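Side-chain contacts in thermospermine synthase (Medicago truncatula, PDB 6BQ6), which probably transfers an aminopropyl group from decarboxylated S-adenosylmethionine to spermidine, yielding the plant tetraamine thermospermine and methylthioadenosine: residues Leu77-Glu81 with Thr82-Ile86; Arg288-Asp291 with Gly292-Val296. One frame throughout, in Å; residues are numbered along the deposited sequence.

Contact 1. Residues Leu77-Glu81 with Thr82-Ile86; sequences LQSAE and TDEFI. With TER (N-(3-amino-propyl)-N-(5-aminopropyl)-1,4-diaminobutane), chain F.
Ala80 O, the last carbonyl of strand 76-80, receives two backbone amides of the turn into helix 84-98. Glu84 N donates at 2.8 Å to Ala80 O, approaching almost in line with the carbonyl bond (169° at the oxygen), while Asp83 N reaches the same oxygen at a longer 3.3 Å from well above the carbonyl plane. Beside this double grip, Ser79 OG lies 3.4 Å from Glu84 CB. Glu84 CG, set between its own backbone N and carbonyl carbon (chi1 61°), also packs near that hydroxyl and over Ala80 O, and the bend at chi2 then carries the carboxylate off to His88 and Arg117.

Three waters knit the turn further. One accepts from Ala80 N and donates to Asp83 OD1, an oxygen that also bonds Ser253. A second links Glu81 O to Phe85 N in the first turn of the helix, and a third donates to Glu84 OE1 at 2.7 Å and, over a longer 3.3 Å, to Glu81 O.

Upstream, the strand carries a classic beta bulge, with Gln78 and Ser79 together set opposite Leu71 of strand 70-73. Gln78 OE1 comes within 3.1 Å of TER C4, and Leu77 O within 3.3 Å of TER C11, so the strand that feeds the turn also lines the thermospermine pocket. The whole is a strand-turn-helix junction joining the N-terminal sheet to the Rossmann-like catalytic domain of the spermidine/spermine synthase family.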
loop_
_atom_site.group_PDB
_atom_site.type_symbol
_atom_site.label_atom_id
_atom_site.label_comp_id
_atom_site.label_asym_id
_atom_site.label_seq_id
_atom_site.Cartn_x
_atom_site.Cartn_y
_atom_site.Cartn_z
ATOM N N LEU B 77 0.102 7.157 -14.582
ATOM C CA LEU B 77 0.388 6.351 -15.700
ATOM C C LEU B 77 -0.199 6.961 -16.967
ATOM O O LEU B 77 -1.402 7.356 -16.983
ATOM C CB LEU B 77 -0.221 4.998 -15.456
ATOM C CG LEU B 77 -0.098 4.022 -16.587
ATOM C CD1 LEU B 77 1.311 3.528 -16.721
ATOM C CD2 LEU B 77 -1.065 2.890 -16.320
ATOM N N GLN B 78 0.639 7.057 -18.008
ATOM C CA GLN B 78 0.208 7.557 -19.327
ATOM C C GLN B 78 0.052 6.451 -20.339
ATOM O O GLN B 78 -0.908 6.423 -21.142
ATOM C CB GLN B 78 1.254 8.522 -19.873
ATOM C CG GLN B 78 1.580 9.676 -18.975
ATOM C CD GLN B 78 0.403 10.580 -18.794
ATOM O OE1 GLN B 78 -0.111 11.144 -19.765
ATOM N NE2 GLN B 78 -0.045 10.735 -17.555
ATOM N N SER B 79 1.057 5.598 -20.417
ATOM C CA SER B 79 1.151 4.608 -21.458
ATOM C C SER B 79 1.872 3.430 -20.923
ATOM O O SER B 79 2.908 3.611 -20.301
ATOM C CB SER B 79 1.933 5.200 -22.636
ATOM O OG SER B 79 2.575 4.205 -23.434
ATOM N N ALA B 80 1.338 2.225 -21.103
ATOM C CA ALA B 80 2.105 1.021 -20.855
ATOM C C ALA B 80 2.392 0.278 -22.119
ATOM O O ALA B 80 1.578 0.189 -23.032
ATOM C CB ALA B 80 1.401 0.115 -19.878
ATOM N N GLU B 81 3.521 -0.375 -22.129
ATOM C CA GLU B 81 3.985 -1.050 -23.308
ATOM C C GLU B 81 3.033 -2.119 -23.847
ATOM O O GLU B 81 2.881 -2.237 -25.072
ATOM C CB GLU B 81 5.360 -1.652 -23.000
ATOM C CG GLU B 81 6.030 -2.402 -24.115
ATOM C CD GLU B 81 7.423 -2.931 -23.705
ATOM O OE1 GLU B 81 7.670 -3.188 -22.502
ATOM O OE2 GLU B 81 8.286 -3.017 -24.611
ATOM N N THR B 82 2.442 -2.928 -22.976
ATOM C CA THR B 82 1.669 -4.048 -23.461
ATOM C C THR B 82 0.361 -3.598 -24.116
ATOM O O THR B 82 -0.162 -4.331 -24.926
ATOM C CB THR B 82 1.298 -5.058 -22.357
ATOM O OG1 THR B 82 0.701 -4.372 -21.246
ATOM C CG2 THR B 82 2.531 -5.787 -21.897
ATOM N N ASP B 83 -0.218 -2.477 -23.682
ATOM C CA ASP B 83 -1.511 -2.095 -24.167
ATOM C C ASP B 83 -1.697 -0.685 -24.673
ATOM O O ASP B 83 -2.838 -0.335 -25.034
ATOM C CB ASP B 83 -2.637 -2.456 -23.162
ATOM C CG ASP B 83 -2.511 -1.791 -21.819
ATOM O OD1 ASP B 83 -1.849 -0.760 -21.697
ATOM O OD2 ASP B 83 -3.096 -2.325 -20.839
ATOM N N GLU B 84 -0.649 0.112 -24.753
ATOM C CA GLU B 84 -0.813 1.452 -25.329
ATOM C C GLU B 84 -1.359 1.443 -26.760
ATOM O O GLU B 84 -1.998 2.398 -27.171
ATOM C CB GLU B 84 0.460 2.302 -25.214
ATOM C CG GLU B 84 1.672 1.766 -25.924
ATOM C CD GLU B 84 1.803 2.143 -27.390
ATOM O OE1 GLU B 84 2.844 1.776 -27.973
ATOM O OE2 GLU B 84 0.917 2.755 -28.008
ATOM N N PHE B 85 -1.095 0.373 -27.503
ATOM C CA PHE B 85 -1.635 0.217 -28.868
ATOM C C PHE B 85 -3.168 0.386 -28.888
ATOM O O PHE B 85 -3.730 0.869 -29.857
ATOM C CB PHE B 85 -1.183 -1.089 -29.535
ATOM C CG PHE B 85 -1.883 -2.330 -29.041
ATOM C CD1 PHE B 85 -3.027 -2.761 -29.608
ATOM C CD2 PHE B 85 -1.375 -3.048 -27.975
ATOM C CE1 PHE B 85 -3.685 -3.902 -29.172
ATOM C CE2 PHE B 85 -2.021 -4.192 -27.527
ATOM C CZ PHE B 85 -3.181 -4.611 -28.110
ATOM N N ILE B 86 -3.854 -0.051 -27.809
ATOM C CA ILE B 86 -5.290 0.081 -27.756
ATOM C C ILE B 86 -5.681 1.577 -27.729
ATOM O O ILE B 86 -6.543 1.986 -28.509
ATOM C CB ILE B 86 -5.884 -0.646 -26.546
ATOM C CG1 ILE B 86 -5.486 -2.119 -26.564
ATOM C CG2 ILE B 86 -7.411 -0.515 -26.501
ATOM C CD1 ILE B 86 -5.969 -2.866 -25.356
HETATM N N1 TER F . -0.053 14.511 -22.000
HETATM C C2 TER F . -0.189 13.497 -23.024
HETATM C C3 TER F . -1.641 13.037 -23.110
HETATM C C4 TER F . -2.094 12.246 -21.910
HETATM N N5 TER F . -3.372 11.621 -22.161
HETATM C C6 TER F . -3.536 10.198 -21.968
HETATM C C7 TER F . -4.926 9.869 -21.444
HETATM C C8 TER F . -4.879 8.527 -20.736
HETATM N N9 TER F . -4.525 8.642 -19.338
HETATM C C10 TER F . -4.421 7.434 -18.561
HETATM C C11 TER F . -4.729 7.597 -17.090
HETATM C C12 TER F . -4.905 6.199 -16.495
HETATM C C13 TER F . -4.875 6.183 -14.974
HETATM N N14 TER F . -5.572 7.329 -14.417
HETATM O O HOH W 1 -1.350 1.993 -22.098
HETATM O O HOH W 2 1.303 -1.382 -27.224
HETATM O O HOH W 3 4.483 0.020 -26.809
#

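Contact 2. Residues Arg288-Asp291 with Gly292-Val296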
loop_
_atom_site.group_PDB
_atom_site.type_symbol
_atom_site.label_atom_id
_atom_site.label_comp_id
_atom_site.label_asym_id
_atom_site.label_seq_id
_atom_site.Cartn_x
_atom_site.Cartn_y
_atom_site.Cartn_z
ATOM N N ARG B 288 -3.746 -4.034 -34.485
ATOM C CA ARG B 288 -3.711 -5.040 -33.424
ATOM C C ARG B 288 -5.043 -5.054 -32.661
ATOM O O ARG B 288 -5.498 -6.112 -32.215
ATOM C CB ARG B 288 -2.514 -4.750 -32.507
ATOM C CG ARG B 288 -1.170 -4.891 -33.224
ATOM C CD ARG B 288 0.023 -4.312 -32.429
ATOM N NE ARG B 288 0.219 -5.120 -31.228
ATOM C CZ ARG B 288 0.939 -4.805 -30.156
ATOM N NH1 ARG B 288 1.606 -3.644 -30.065
ATOM N NH2 ARG B 288 0.982 -5.673 -29.135
ATOM N N TYR B 289 -5.673 -3.894 -32.490
ATOM C CA TYR B 289 -6.882 -3.797 -31.667
ATOM C C TYR B 289 -8.117 -3.609 -32.531
ATOM O O TYR B 289 -9.137 -4.232 -32.306
ATOM C CB TYR B 289 -6.824 -2.639 -30.654
ATOM C CG TYR B 289 -8.073 -2.611 -29.817
ATOM C CD1 TYR B 289 -8.307 -3.567 -28.863
ATOM C CD2 TYR B 289 -9.037 -1.643 -30.035
ATOM C CE1 TYR B 289 -9.500 -3.548 -28.116
ATOM C CE2 TYR B 289 -10.182 -1.625 -29.318
ATOM C CZ TYR B 289 -10.429 -2.552 -28.406
ATOM O OH TYR B 289 -11.629 -2.488 -27.733
ATOM N N LEU B 290 -8.049 -2.701 -33.487
ATOM C CA LEU B 290 -9.231 -2.147 -34.094
ATOM C C LEU B 290 -9.514 -2.764 -35.485
ATOM O O LEU B 290 -8.664 -2.703 -36.365
ATOM C CB LEU B 290 -9.028 -0.642 -34.187
ATOM C CG LEU B 290 -10.300 0.114 -34.431
ATOM C CD1 LEU B 290 -11.144 0.300 -33.175
ATOM C CD2 LEU B 290 -9.935 1.443 -35.022
ATOM N N ASP B 291 -10.667 -3.413 -35.641
ATOM C CA ASP B 291 -11.296 -3.645 -36.933
ATOM C C ASP B 291 -12.640 -2.926 -36.920
ATOM O O ASP B 291 -13.000 -2.271 -35.918
ATOM C CB ASP B 291 -11.384 -5.132 -37.333
ATOM C CG ASP B 291 -12.214 -5.968 -36.408
ATOM O OD1 ASP B 291 -12.909 -5.426 -35.488
ATOM O OD2 ASP B 291 -12.165 -7.225 -36.559
ATOM N N GLY B 292 -13.395 -3.021 -38.016
ATOM C CA GLY B 292 -14.638 -2.293 -38.098
ATOM C C GLY B 292 -15.656 -2.702 -37.079
ATOM O O GLY B 292 -16.322 -1.812 -36.471
ATOM N N LYS B 293 -15.776 -4.005 -36.843
ATOM C CA LYS B 293 -16.712 -4.480 -35.827
ATOM C C LYS B 293 -16.372 -3.951 -34.437
ATOM O O LYS B 293 -17.254 -3.585 -33.642
ATOM C CB LYS B 293 -16.775 -6.011 -35.780
ATOM C CG LYS B 293 -17.702 -6.674 -36.790
ATOM C CD LYS B 293 -17.757 -8.155 -36.387
ATOM C CE LYS B 293 -18.637 -8.991 -37.277
ATOM N NZ LYS B 293 -18.856 -10.318 -36.622
ATOM N N THR B 294 -15.084 -3.870 -34.161
ATOM C CA THR B 294 -14.618 -3.317 -32.887
ATOM C C THR B 294 -15.060 -1.882 -32.722
ATOM O O THR B 294 -15.563 -1.491 -31.648
ATOM C CB THR B 294 -13.095 -3.448 -32.710
ATOM O OG1 THR B 294 -12.683 -4.808 -32.885
ATOM C CG2 THR B 294 -12.672 -3.038 -31.301
ATOM N N PHE B 295 -14.895 -1.070 -33.776
ATOM C CA PHE B 295 -15.334 0.305 -33.676
ATOM C C PHE B 295 -16.832 0.437 -33.482
ATOM O O PHE B 295 -17.291 1.248 -32.655
ATOM C CB PHE B 295 -14.870 1.152 -34.876
ATOM C CG PHE B 295 -15.329 2.545 -34.751
ATOM C CD1 PHE B 295 -14.763 3.334 -33.770
ATOM C CD2 PHE B 295 -16.439 3.002 -35.431
ATOM C CE1 PHE B 295 -15.250 4.603 -33.494
ATOM C CE2 PHE B 295 -16.921 4.285 -35.173
ATOM C CZ PHE B 295 -16.313 5.068 -34.203
ATOM N N VAL B 296 -17.611 -0.359 -34.200
ATOM C CA VAL B 296 -19.070 -0.300 -34.058
ATOM C C VAL B 296 -19.460 -0.682 -32.644
ATOM O O VAL B 296 -20.289 0.008 -32.059
ATOM C CB VAL B 296 -19.789 -1.146 -35.123
ATOM C CG1 VAL B 296 -21.259 -1.391 -34.734
ATOM C CG2 VAL B 296 -19.608 -0.466 -36.468
#
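Asp291 meets Thr294 as the N-cap of helix 292-298, its side chain bonding back to the first turn. From CB, a first torsion of 62° folds CG in between the two backbone arms of the residue, and this swings the carboxylate over the start of the helix. Asp291 CG lies 3.7 Å from Thr294 OG1, and OD1 beyond it takes two bonds from that one residue. Thr294 N donates at 3.0 Å to Asp291 OD1, nearly along the C-O axis. Thr294 OG1 donates to Asp291 OD1 at 2.7 Å from above the carboxylate plane. Lys293 CB also lies near this oxygen, 3.9 Å from Asp291 OD1. The other oxygen, OD2, forms a salt bridge to Arg306 of the second subunit, and Thr294 OG1 is also bonded to the backbone N of Lys303 there, so the cap belongs to a subunit interface as well. The carboxylate at the helix N-terminus would probably be stabilised by the helix dipole and by the arginine of the neighbouring subunit.

The helix proper begins with Phe295 N donating to Asp291 O at 3.1 Å. On the apolar side of the turn, Leu290 CD1 packs on Phe295 CB at 4.2 Å and also approaches the methyl of Thr294. That methyl meets the Tyr289 ring obliquely, with Thr294 CG2 3.5 Å from Tyr289 CE2.

In the fold
Contact 1 comes well before contact 2 along the chain, and their centres lie about 17 Å apart, yet the two meet directly through helix 84-98. Phe85 CD1 packs on Arg288 CB at 3.6 Å, and the Phe85 ring also makes a cation-pi contact with Arg288; Ile86 CG1 lies 3.9 Å from Tyr289 CD1. Glu89, one turn further along the same helix, accepts backbone N-H groups of residues 288-290. Only contact 1 borders the thermospermine pocket, where the Ser79 side chain is about 9 Å from that of Asp181, the predicted proton acceptor. Contact 2 lies away from the thermospermine and adenosine sites, but both contacts touch the second subunit.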